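Myosin-17 (Arabidopsis thaliana, PDB 7KFL) is a plant class XI myosin motor whose globular tail, the cargo-binding domain described here, probably recognises the cargo that the motor carries along actin. Local coordinates at residues A[13-18]-A[55-60]; A[235-240]-A[389-394]; A[242-247]-A[296-301]. All coordinates share one frame; numbering follows the deposited sequence.

Contact 1: A[13-18]-A[55-60]; sequences DLLVKC and DRIIQT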
loop_
_atom_site.group_PDB
_atom_site.type_symbol
_atom_site.label_atom_id
_atom_site.label_comp_id
_atom_site.label_asym_id
_atom_site.label_seq_id
_atom_site.Cartn_x
_atom_site.Cartn_y
_atom_site.Cartn_z
ATOM N N ASP A 13 3.188 34.676 1.385
ATOM C CA ASP A 13 3.294 34.593 2.870
ATOM C C ASP A 13 1.913 34.294 3.470
ATOM O O ASP A 13 1.851 33.542 4.461
ATOM C CB ASP A 13 3.874 35.877 3.478
ATOM C CG ASP A 13 5.381 35.856 3.681
ATOM O OD1 ASP A 13 5.895 34.829 4.171
ATOM O OD2 ASP A 13 6.029 36.869 3.354
ATOM N N LEU A 14 0.856 34.868 2.888
ATOM C CA LEU A 14 -0.554 34.702 3.334
ATOM C C LEU A 14 -1.019 33.260 3.090
ATOM O O LEU A 14 -1.540 32.650 4.041
ATOM C CB LEU A 14 -1.446 35.703 2.589
ATOM C CG LEU A 14 -2.031 36.840 3.428
ATOM C CD1 LEU A 14 -3.010 36.308 4.464
ATOM C CD2 LEU A 14 -0.933 37.662 4.090
ATOM N N LEU A 15 -0.846 32.747 1.866
ATOM C CA LEU A 15 -1.287 31.385 1.455
ATOM C C LEU A 15 -0.583 30.340 2.326
ATOM O O LEU A 15 -1.274 29.435 2.821
ATOM C CB LEU A 15 -0.982 31.164 -0.033
ATOM C CG LEU A 15 -1.511 29.859 -0.633
ATOM C CD1 LEU A 15 -3.025 29.764 -0.509
ATOM C CD2 LEU A 15 -1.095 29.723 -2.089
ATOM N N VAL A 16 0.737 30.475 2.509
ATOM C CA VAL A 16 1.579 29.567 3.346
ATOM C C VAL A 16 0.954 29.458 4.741
ATOM O O VAL A 16 0.887 28.330 5.266
ATOM C CB VAL A 16 3.044 30.044 3.417
ATOM C CG1 VAL A 16 3.812 29.394 4.563
ATOM C CG2 VAL A 16 3.771 29.815 2.100
ATOM N N LYS A 17 0.512 30.584 5.311
ATOM C CA LYS A 17 -0.052 30.661 6.686
ATOM C C LYS A 17 -1.426 29.980 6.728
ATOM O O LYS A 17 -1.739 29.375 7.771
ATOM C CB LYS A 17 -0.120 32.117 7.157
ATOM C CG LYS A 17 -0.330 32.318 8.656
ATOM C CD LYS A 17 0.585 31.499 9.561
ATOM C CE LYS A 17 2.017 31.363 9.069
ATOM N NZ LYS A 17 2.825 30.512 9.974
ATOM N N CYS A 18 -2.200 30.056 5.641
ATOM C CA CYS A 18 -3.537 29.415 5.507
ATOM C C CYS A 18 -3.391 27.892 5.382
ATOM O O CYS A 18 -4.122 27.174 6.093
ATOM C CB CYS A 18 -4.300 29.973 4.313
ATOM S SG CYS A 18 -4.759 31.713 4.518
ATOM N N ASP A 55 7.345 26.777 -5.220
ATOM C CA ASP A 55 8.428 26.348 -4.292
ATOM C C ASP A 55 7.911 26.380 -2.849
ATOM O O ASP A 55 8.188 25.421 -2.101
ATOM C CB ASP A 55 9.672 27.233 -4.420
ATOM C CG ASP A 55 10.582 26.876 -5.582
ATOM O OD1 ASP A 55 10.375 25.803 -6.188
ATOM O OD2 ASP A 55 11.499 27.670 -5.865
ATOM N N ARG A 56 7.181 27.436 -2.486
ATOM C CA ARG A 56 6.742 27.709 -1.092
ATOM C C ARG A 56 5.622 26.743 -0.697
ATOM O O ARG A 56 5.606 26.323 0.478
ATOM C CB ARG A 56 6.325 29.176 -0.962
ATOM C CG ARG A 56 7.485 30.142 -1.152
ATOM C CD ARG A 56 7.373 31.386 -0.299
ATOM N NE ARG A 56 7.235 31.076 1.118
ATOM C CZ ARG A 56 6.931 31.962 2.059
ATOM N NH1 ARG A 56 6.733 33.231 1.742
ATOM N NH2 ARG A 56 6.825 31.576 3.319
ATOM N N ILE A 57 4.725 26.409 -1.630
ATOM C CA ILE A 57 3.707 25.330 -1.458
ATOM C C ILE A 57 4.449 24.024 -1.148
ATOM O O ILE A 57 4.117 23.385 -0.131
ATOM C CB ILE A 57 2.798 25.198 -2.700
ATOM C CG1 ILE A 57 1.854 26.396 -2.841
ATOM C CG2 ILE A 57 2.027 23.884 -2.671
ATOM C CD1 ILE A 57 1.144 26.469 -4.174
ATOM N N ILE A 58 5.420 23.653 -1.991
ATOM C CA ILE A 58 6.193 22.380 -1.881
ATOM C C ILE A 58 6.918 22.355 -0.530
ATOM O O ILE A 58 6.837 21.319 0.159
ATOM C CB ILE A 58 7.162 22.213 -3.070
ATOM C CG1 ILE A 58 6.413 22.019 -4.393
ATOM C CG2 ILE A 58 8.156 21.086 -2.821
ATOM C CD1 ILE A 58 5.647 20.718 -4.500
ATOM N N GLN A 59 7.591 23.454 -0.168
ATOM C CA GLN A 59 8.358 23.594 1.101
ATOM C C GLN A 59 7.420 23.389 2.297
ATOM O O GLN A 59 7.829 22.713 3.261
ATOM C CB GLN A 59 9.040 24.961 1.165
ATOM C CG GLN A 59 10.272 25.062 0.275
ATOM C CD GLN A 59 10.705 26.487 0.025
ATOM O OE1 GLN A 59 10.167 27.434 0.601
ATOM N NE2 GLN A 59 11.690 26.653 -0.843
ATOM N N THR A 60 6.209 23.948 2.229
ATOM C CA THR A 60 5.169 23.864 3.290
ATOM C C THR A 60 4.799 22.392 3.515
ATOM O O THR A 60 4.872 21.938 4.678
ATOM C CB THR A 60 3.956 24.734 2.934
ATOM O OG1 THR A 60 4.420 26.075 2.772
ATOM C CG2 THR A 60 2.862 24.697 3.980
#

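Contact 2: A[235-240]-A[389-394]; sequences PPFLVR and EDISKS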
loop_
_atom_site.group_PDB
_atom_site.type_symbol
_atom_site.label_atom_id
_atom_site.label_comp_id
_atom_site.label_asym_id
_atom_site.label_seq_id
_atom_site.Cartn_x
_atom_site.Cartn_y
_atom_site.Cartn_z
ATOM N N PRO A 235 -8.883 9.295 -1.627
ATOM C CA PRO A 235 -9.614 8.669 -2.729
ATOM C C PRO A 235 -9.521 7.147 -2.641
ATOM O O PRO A 235 -8.421 6.600 -2.607
ATOM C CB PRO A 235 -8.942 9.214 -3.999
ATOM C CG PRO A 235 -7.597 9.736 -3.529
ATOM C CD PRO A 235 -7.814 10.187 -2.101
ATOM N N PRO A 236 -10.663 6.421 -2.579
ATOM C CA PRO A 236 -10.649 4.973 -2.356
ATOM C C PRO A 236 -9.598 4.221 -3.192
ATOM O O PRO A 236 -8.977 3.318 -2.663
ATOM C CB PRO A 236 -12.070 4.552 -2.759
ATOM C CG PRO A 236 -12.918 5.761 -2.432
ATOM C CD PRO A 236 -12.029 6.953 -2.723
ATOM N N PHE A 237 -9.428 4.621 -4.457
ATOM C CA PHE A 237 -8.445 4.064 -5.425
ATOM C C PHE A 237 -7.051 3.992 -4.785
ATOM O O PHE A 237 -6.416 2.921 -4.851
ATOM C CB PHE A 237 -8.426 4.906 -6.703
ATOM C CG PHE A 237 -7.381 4.497 -7.710
ATOM C CD1 PHE A 237 -6.083 4.980 -7.620
ATOM C CD2 PHE A 237 -7.691 3.626 -8.744
ATOM C CE1 PHE A 237 -5.119 4.598 -8.539
ATOM C CE2 PHE A 237 -6.727 3.247 -9.664
ATOM C CZ PHE A 237 -5.442 3.736 -9.562
ATOM N N LEU A 238 -6.586 5.099 -4.200
ATOM C CA LEU A 238 -5.246 5.191 -3.551
ATOM C C LEU A 238 -5.197 4.280 -2.320
ATOM O O LEU A 238 -4.120 3.714 -2.064
ATOM C CB LEU A 238 -4.939 6.641 -3.160
ATOM C CG LEU A 238 -4.315 7.520 -4.245
ATOM C CD1 LEU A 238 -3.650 8.739 -3.622
ATOM C CD2 LEU A 238 -3.306 6.750 -5.084
ATOM N N VAL A 239 -6.310 4.148 -1.593
ATOM C CA VAL A 239 -6.399 3.312 -0.358
ATOM C C VAL A 239 -6.361 1.833 -0.767
ATOM O O VAL A 239 -5.688 1.050 -0.067
ATOM C CB VAL A 239 -7.650 3.658 0.475
ATOM C CG1 VAL A 239 -7.757 2.787 1.719
ATOM C CG2 VAL A 239 -7.681 5.130 0.861
ATOM N N ARG A 240 -7.043 1.472 -1.860
ATOM C CA ARG A 240 -7.024 0.107 -2.458
ATOM C C ARG A 240 -5.576 -0.319 -2.733
ATOM O O ARG A 240 -5.248 -1.488 -2.448
ATOM C CB ARG A 240 -7.836 0.048 -3.755
ATOM C CG ARG A 240 -9.343 0.036 -3.548
ATOM C CD ARG A 240 -10.099 -0.521 -4.740
ATOM N NE ARG A 240 -10.150 0.408 -5.862
ATOM C CZ ARG A 240 -10.952 1.470 -5.950
ATOM N NH1 ARG A 240 -11.788 1.771 -4.968
ATOM N NH2 ARG A 240 -10.906 2.242 -7.022
ATOM N N GLU A 389 -2.544 10.119 -14.092
ATOM C CA GLU A 389 -3.632 9.865 -15.076
ATOM C C GLU A 389 -4.601 8.813 -14.517
ATOM O O GLU A 389 -5.819 9.001 -14.691
ATOM C CB GLU A 389 -3.039 9.433 -16.420
ATOM C CG GLU A 389 -4.068 9.266 -17.527
ATOM C CD GLU A 389 -4.804 10.528 -17.948
ATOM O OE1 GLU A 389 -4.324 11.635 -17.629
ATOM O OE2 GLU A 389 -5.859 10.400 -18.603
ATOM N N ASP A 390 -4.086 7.751 -13.883
ATOM C CA ASP A 390 -4.897 6.683 -13.233
ATOM C C ASP A 390 -5.743 7.297 -12.114
ATOM O O ASP A 390 -6.956 7.011 -12.067
ATOM C CB ASP A 390 -4.030 5.564 -12.647
ATOM C CG ASP A 390 -3.368 4.668 -13.679
ATOM O OD1 ASP A 390 -3.853 4.630 -14.828
ATOM O OD2 ASP A 390 -2.372 4.009 -13.319
ATOM N N ILE A 391 -5.113 8.093 -11.242
ATOM C CA ILE A 391 -5.775 8.789 -10.097
ATOM C C ILE A 391 -6.947 9.616 -10.641
ATOM O O ILE A 391 -8.052 9.506 -10.081
ATOM C CB ILE A 391 -4.771 9.658 -9.309
ATOM C CG1 ILE A 391 -3.720 8.798 -8.600
ATOM C CG2 ILE A 391 -5.499 10.579 -8.338
ATOM C CD1 ILE A 391 -2.751 9.580 -7.743
ATOM N N SER A 392 -6.705 10.403 -11.694
ATOM C CA SER A 392 -7.697 11.298 -12.348
ATOM C C SER A 392 -8.772 10.477 -13.072
ATOM O O SER A 392 -9.943 10.905 -13.043
ATOM C CB SER A 392 -7.019 12.260 -13.294
ATOM O OG SER A 392 -6.499 11.584 -14.428
ATOM N N LYS A 393 -8.388 9.362 -13.707
ATOM C CA LYS A 393 -9.295 8.475 -14.494
ATOM C C LYS A 393 -10.437 7.987 -13.594
ATOM O O LYS A 393 -11.595 8.011 -14.053
ATOM C CB LYS A 393 -8.528 7.305 -15.126
ATOM C CG LYS A 393 -8.212 7.470 -16.611
ATOM C CD LYS A 393 -6.906 6.838 -17.062
ATOM C CE LYS A 393 -7.051 5.424 -17.586
ATOM N NZ LYS A 393 -5.731 4.771 -17.753
ATOM N N SER A 394 -10.121 7.564 -12.366
ATOM C CA SER A 394 -11.107 7.258 -11.295
ATOM C C SER A 394 -11.507 8.564 -10.598
ATOM O O SER A 394 -10.702 9.514 -10.628
ATOM C CB SER A 394 -10.564 6.248 -10.315
ATOM O OG SER A 394 -9.453 6.772 -9.601
#

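Contact 3: A[242-247]-A[296-301]; sequences VFTQIF and WDELRH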
loop_
_atom_site.group_PDB
_atom_site.type_symbol
_atom_site.label_atom_id
_atom_site.label_comp_id
_atom_site.label_asym_id
_atom_site.label_seq_id
_atom_site.Cartn_x
_atom_site.Cartn_y
_atom_site.Cartn_z
ATOM N N VAL A 242 -2.654 0.889 -1.296
ATOM C CA VAL A 242 -1.886 0.805 -0.015
ATOM C C VAL A 242 -2.061 -0.601 0.569
ATOM O O VAL A 242 -1.041 -1.279 0.800
ATOM C CB VAL A 242 -2.315 1.879 1.006
ATOM C CG1 VAL A 242 -1.573 1.732 2.326
ATOM C CG2 VAL A 242 -2.132 3.290 0.473
ATOM N N PHE A 243 -3.309 -1.023 0.787
ATOM C CA PHE A 243 -3.648 -2.278 1.509
ATOM C C PHE A 243 -3.263 -3.492 0.655
ATOM O O PHE A 243 -2.762 -4.476 1.239
ATOM C CB PHE A 243 -5.114 -2.265 1.953
ATOM C CG PHE A 243 -5.364 -1.366 3.138
ATOM C CD1 PHE A 243 -4.788 -1.650 4.368
ATOM C CD2 PHE A 243 -6.149 -0.229 3.023
ATOM C CE1 PHE A 243 -4.995 -0.821 5.459
ATOM C CE2 PHE A 243 -6.358 0.597 4.117
ATOM C CZ PHE A 243 -5.783 0.299 5.332
ATOM N N THR A 244 -3.452 -3.417 -0.669
ATOM C CA THR A 244 -3.024 -4.465 -1.638
ATOM C C THR A 244 -1.507 -4.658 -1.528
ATOM O O THR A 244 -1.068 -5.817 -1.474
ATOM C CB THR A 244 -3.451 -4.129 -3.072
ATOM O OG1 THR A 244 -4.870 -3.964 -3.090
ATOM C CG2 THR A 244 -3.061 -5.197 -4.069
ATOM N N GLN A 245 -0.745 -3.562 -1.473
ATOM C CA GLN A 245 0.738 -3.580 -1.328
ATOM C C GLN A 245 1.125 -4.084 0.071
ATOM O O GLN A 245 2.199 -4.701 0.191
ATOM C CB GLN A 245 1.328 -2.193 -1.604
ATOM C CG GLN A 245 1.273 -1.796 -3.073
ATOM C CD GLN A 245 2.290 -0.741 -3.440
ATOM O OE1 GLN A 245 2.628 0.134 -2.643
ATOM N NE2 GLN A 245 2.785 -0.811 -4.665
ATOM N N ILE A 246 0.292 -3.835 1.086
ATOM C CA ILE A 246 0.549 -4.245 2.501
ATOM C C ILE A 246 0.267 -5.746 2.661
ATOM O O ILE A 246 1.036 -6.410 3.382
ATOM C CB ILE A 246 -0.276 -3.384 3.478
ATOM C CG1 ILE A 246 0.270 -1.956 3.555
ATOM C CG2 ILE A 246 -0.350 -4.027 4.856
ATOM C CD1 ILE A 246 1.526 -1.819 4.387
ATOM N N PHE A 247 -0.800 -6.258 2.040
ATOM C CA PHE A 247 -1.161 -7.701 2.070
ATOM C C PHE A 247 -0.102 -8.495 1.296
ATOM O O PHE A 247 0.222 -9.627 1.717
ATOM C CB PHE A 247 -2.586 -7.929 1.558
ATOM C CG PHE A 247 -3.637 -7.895 2.641
ATOM C CD1 PHE A 247 -3.815 -6.761 3.420
ATOM C CD2 PHE A 247 -4.445 -8.995 2.888
ATOM C CE1 PHE A 247 -4.778 -6.728 4.418
ATOM C CE2 PHE A 247 -5.409 -8.961 3.885
ATOM C CZ PHE A 247 -5.573 -7.828 4.649
ATOM N N TRP A 296 -7.022 -9.557 -0.474
ATOM C CA TRP A 296 -7.248 -10.986 -0.124
ATOM C C TRP A 296 -6.483 -11.886 -1.102
ATOM O O TRP A 296 -5.846 -12.848 -0.632
ATOM C CB TRP A 296 -8.749 -11.311 -0.087
ATOM C CG TRP A 296 -9.056 -12.742 0.238
ATOM C CD1 TRP A 296 -9.804 -13.611 -0.505
ATOM C CD2 TRP A 296 -8.601 -13.484 1.384
ATOM N NE1 TRP A 296 -9.852 -14.838 0.102
ATOM C CE2 TRP A 296 -9.124 -14.791 1.262
ATOM C CE3 TRP A 296 -7.810 -13.177 2.499
ATOM C CZ2 TRP A 296 -8.879 -15.781 2.214
ATOM C CZ3 TRP A 296 -7.569 -14.156 3.438
ATOM C CH2 TRP A 296 -8.097 -15.440 3.295
ATOM N N ASP A 297 -6.520 -11.567 -2.402
ATOM C CA ASP A 297 -5.902 -12.375 -3.490
ATOM C C ASP A 297 -4.370 -12.252 -3.458
ATOM O O ASP A 297 -3.709 -13.086 -4.097
ATOM C CB ASP A 297 -6.466 -11.986 -4.859
ATOM C CG ASP A 297 -7.880 -12.494 -5.097
ATOM O OD1 ASP A 297 -8.229 -13.555 -4.531
ATOM O OD2 ASP A 297 -8.624 -11.825 -5.844
ATOM N N GLU A 298 -3.823 -11.268 -2.743
ATOM C CA GLU A 298 -2.354 -11.102 -2.565
ATOM C C GLU A 298 -1.805 -12.186 -1.629
ATOM O O GLU A 298 -0.590 -12.441 -1.700
ATOM C CB GLU A 298 -2.030 -9.701 -2.046
ATOM C CG GLU A 298 -2.107 -8.643 -3.129
ATOM C CD GLU A 298 -1.123 -8.873 -4.262
ATOM O OE1 GLU A 298 0.091 -8.949 -3.975
ATOM O OE2 GLU A 298 -1.574 -9.010 -5.421
ATOM N N LEU A 299 -2.660 -12.801 -0.802
ATOM C CA LEU A 299 -2.284 -13.879 0.157
ATOM C C LEU A 299 -2.401 -15.262 -0.506
ATOM O O LEU A 299 -2.283 -16.268 0.226
ATOM C CB LEU A 299 -3.193 -13.799 1.389
ATOM C CG LEU A 299 -3.081 -12.532 2.235
ATOM C CD1 LEU A 299 -4.127 -12.533 3.336
ATOM C CD2 LEU A 299 -1.692 -12.389 2.837
ATOM N N ARG A 300 -2.621 -15.320 -1.826
ATOM C CA ARG A 300 -2.893 -16.578 -2.578
ATOM C C ARG A 300 -1.774 -17.603 -2.334
ATOM O O ARG A 300 -2.097 -18.803 -2.293
ATOM C CB ARG A 300 -3.100 -16.296 -4.072
ATOM C CG ARG A 300 -1.921 -15.637 -4.774
ATOM C CD ARG A 300 -2.305 -15.107 -6.147
ATOM N NE ARG A 300 -1.262 -14.259 -6.723
ATOM C CZ ARG A 300 -0.670 -14.442 -7.905
ATOM N NH1 ARG A 300 -1.012 -15.449 -8.694
ATOM N NH2 ARG A 300 0.264 -13.594 -8.305
ATOM N N HIS A 301 -0.519 -17.160 -2.173
ATOM C CA HIS A 301 0.652 -18.033 -1.872
ATOM C C HIS A 301 0.481 -18.679 -0.493
ATOM O O HIS A 301 0.427 -19.921 -0.424
ATOM C CB HIS A 301 1.979 -17.260 -1.912
ATOM C CG HIS A 301 2.421 -16.829 -3.271
ATOM N ND1 HIS A 301 3.323 -17.564 -4.018
ATOM C CD2 HIS A 301 2.123 -15.734 -4.003
ATOM C CE1 HIS A 301 3.548 -16.948 -5.160
ATOM N NE2 HIS A 301 2.822 -15.823 -5.176
#

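Contact 1: A[13-18]-A[55-60]
The side chain of Arg56 sets out with CG anti to the carbonyl carbon (chi1 -66°), and bends at chi2 and chi3 carry its guanidinium across to Asp13 and Val16 of the neighbouring helix. NH1 points almost straight at the carboxylate, with 3.0 Å from Arg56 NH1 to Asp13 OD1 and an N-H...O angle of 165°. This salt bridge is lopsided: the oxygen lies in the guanidinium plane, yet it is approached from above the carboxylate plane, the two flat groups standing nearly perpendicular. NH2 of Arg56 adds only a weak bond to the same OD1. Over one face of the guanidinium lies Val16 CG2, 3.7 Å from Arg56 NH2, which with the carboxylate is likely to limit the cation's rotation. The other branch, Val16 CG1, rests 3.8 Å from Thr60 OG1, whose hydroxyl is turned back to donate to Arg56 O within its own helix. On the buried side Leu15 CD2 and Ile57 CD1 meet loosely at 4.5 Å, and both side chains also pack on helix 31-43. Helices 4-20 and 53-65 run nearly parallel here, their local axes crossing at -24° and 10.1 Å apart, a shallow alignment typical of an alpha-helical bundle.

Contact 2: A[235-240]-A[389-394]
The short segments 236-240 and 389-393 of their helices run at 128° between their N-to-C directions, with local axes 10.3 Å apart, and Phe237 and Ile391 mark their nearest backbone approach. Phe237 bridges most of that gap. With CG anti to the backbone N (chi1 175°), its ring extends toward the terminal helix and meets Asp390 and Ile391 of that helix and Ser394 just beyond its end. The far end of the ring touches an aspartate methylene, Phe237 CZ lying 3.9 Å from Asp390 CB, while the carbonyl oxygen Asp390 O sits over one ring face. Further along, Phe237 CE1 comes within 4.4 Å of Ile391 CG1. At the root of the ring, Ser394 OG lies 3.6 Å from Phe237 CB, approaching the aromatic group obliquely. Ser394 OG donates to Ile391 O, 3.1 Å away, from above the carbonyl plane, just where the chain leaves the helix. An alanine in place of Ser394 would probably leave Ile391 O without this hydroxyl donor and open a small gap beside Phe237 CB and CG. Deeper in, Leu238 CD2 meets Ile391 CD1 at 3.9 Å, the two aliphatic chains passing each other at a slant. Phe386 touches Phe237, Leu238 and Ile391, and Leu163 of helix 150-186 touches both Leu238 and Ile391, extending the apolar cluster. On the outer side, Asp390 OD1 forms a weak salt bridge with Lys393 inside its own helix. No hydrogen bond joins the two segments: the C-terminal helix is held against the start of helix 236-260 by apolar and van der Waals contact, while Ser394 is bonded within its own segment and Asp390 has weak bonds there and to Thr387 N.

Contact 3: A[242-247]-A[296-301]
Within the DIL domain, a module shared by the tails of class V and class XI myosins, Phe247 and Thr244 of the long helix 236-260 pack against the turn that leads into helix 300-309. Phe247 makes the larger share of the contact. Its ring meets Leu299 obliquely, Phe247 CD2 standing 3.6 Å from Leu299 CD1, and the second leucine methyl, Leu299 CD2, lies 3.5 Å from the backbone oxygen Phe247 O. With CG anti to its own carbonyl carbon (chi1 -64°) and an extended second torsion (chi2 175°), Leu299 brings one methyl to the ring and the other to that oxygen. The backbone nitrogen Trp296 N also approaches the ring, 4.3 Å from Phe247 CD2. Residues 296-298 coil like a helix but lack its repeating bonds, and Leu299 takes the N-cap position of helix 300-309, so the long helix packs against a helix entry in this predominantly helical domain. Trp283 and Leu222, the latter from helix 205-231, also meet the Phe247 ring and continue the hydrophobic layer. Beside the ring, Glu298 contributes the aliphatic part of its chain: Glu298 CG rests 3.4 Å from the carbonyl oxygen Thr244 O and 3.7 Å from Thr244 CG2, the two side chains crossing at about a right angle. Glu298 CB in turn lies 4.1 Å from Phe247 CB. Thr244 meets the glutamate with its methyl, while its hydroxyl, OG1, is hydrogen-bonded to Arg240 O one turn earlier in the same helix.

In the fold
From the N terminus, contact 1 closes first, a short loop that returns helix 53-65 to helix 4-20 and is complete before the others begin; its centre lies about 26 Å from that of contact 2 and 37 Å from that of contact 3. Contact 2 opens at the start of helix 236-260 and closes only near the C terminus, its segments 149 residues apart at their closest ends. Contact 3 is nested inside that loop: it starts further along the same helix and closes at the entry to helix 300-309. Helix 236-260 thus serves both, receiving the terminal helix 388-393 at its beginning and segment 296-301 farther on, the two contact centres about 18 Å apart.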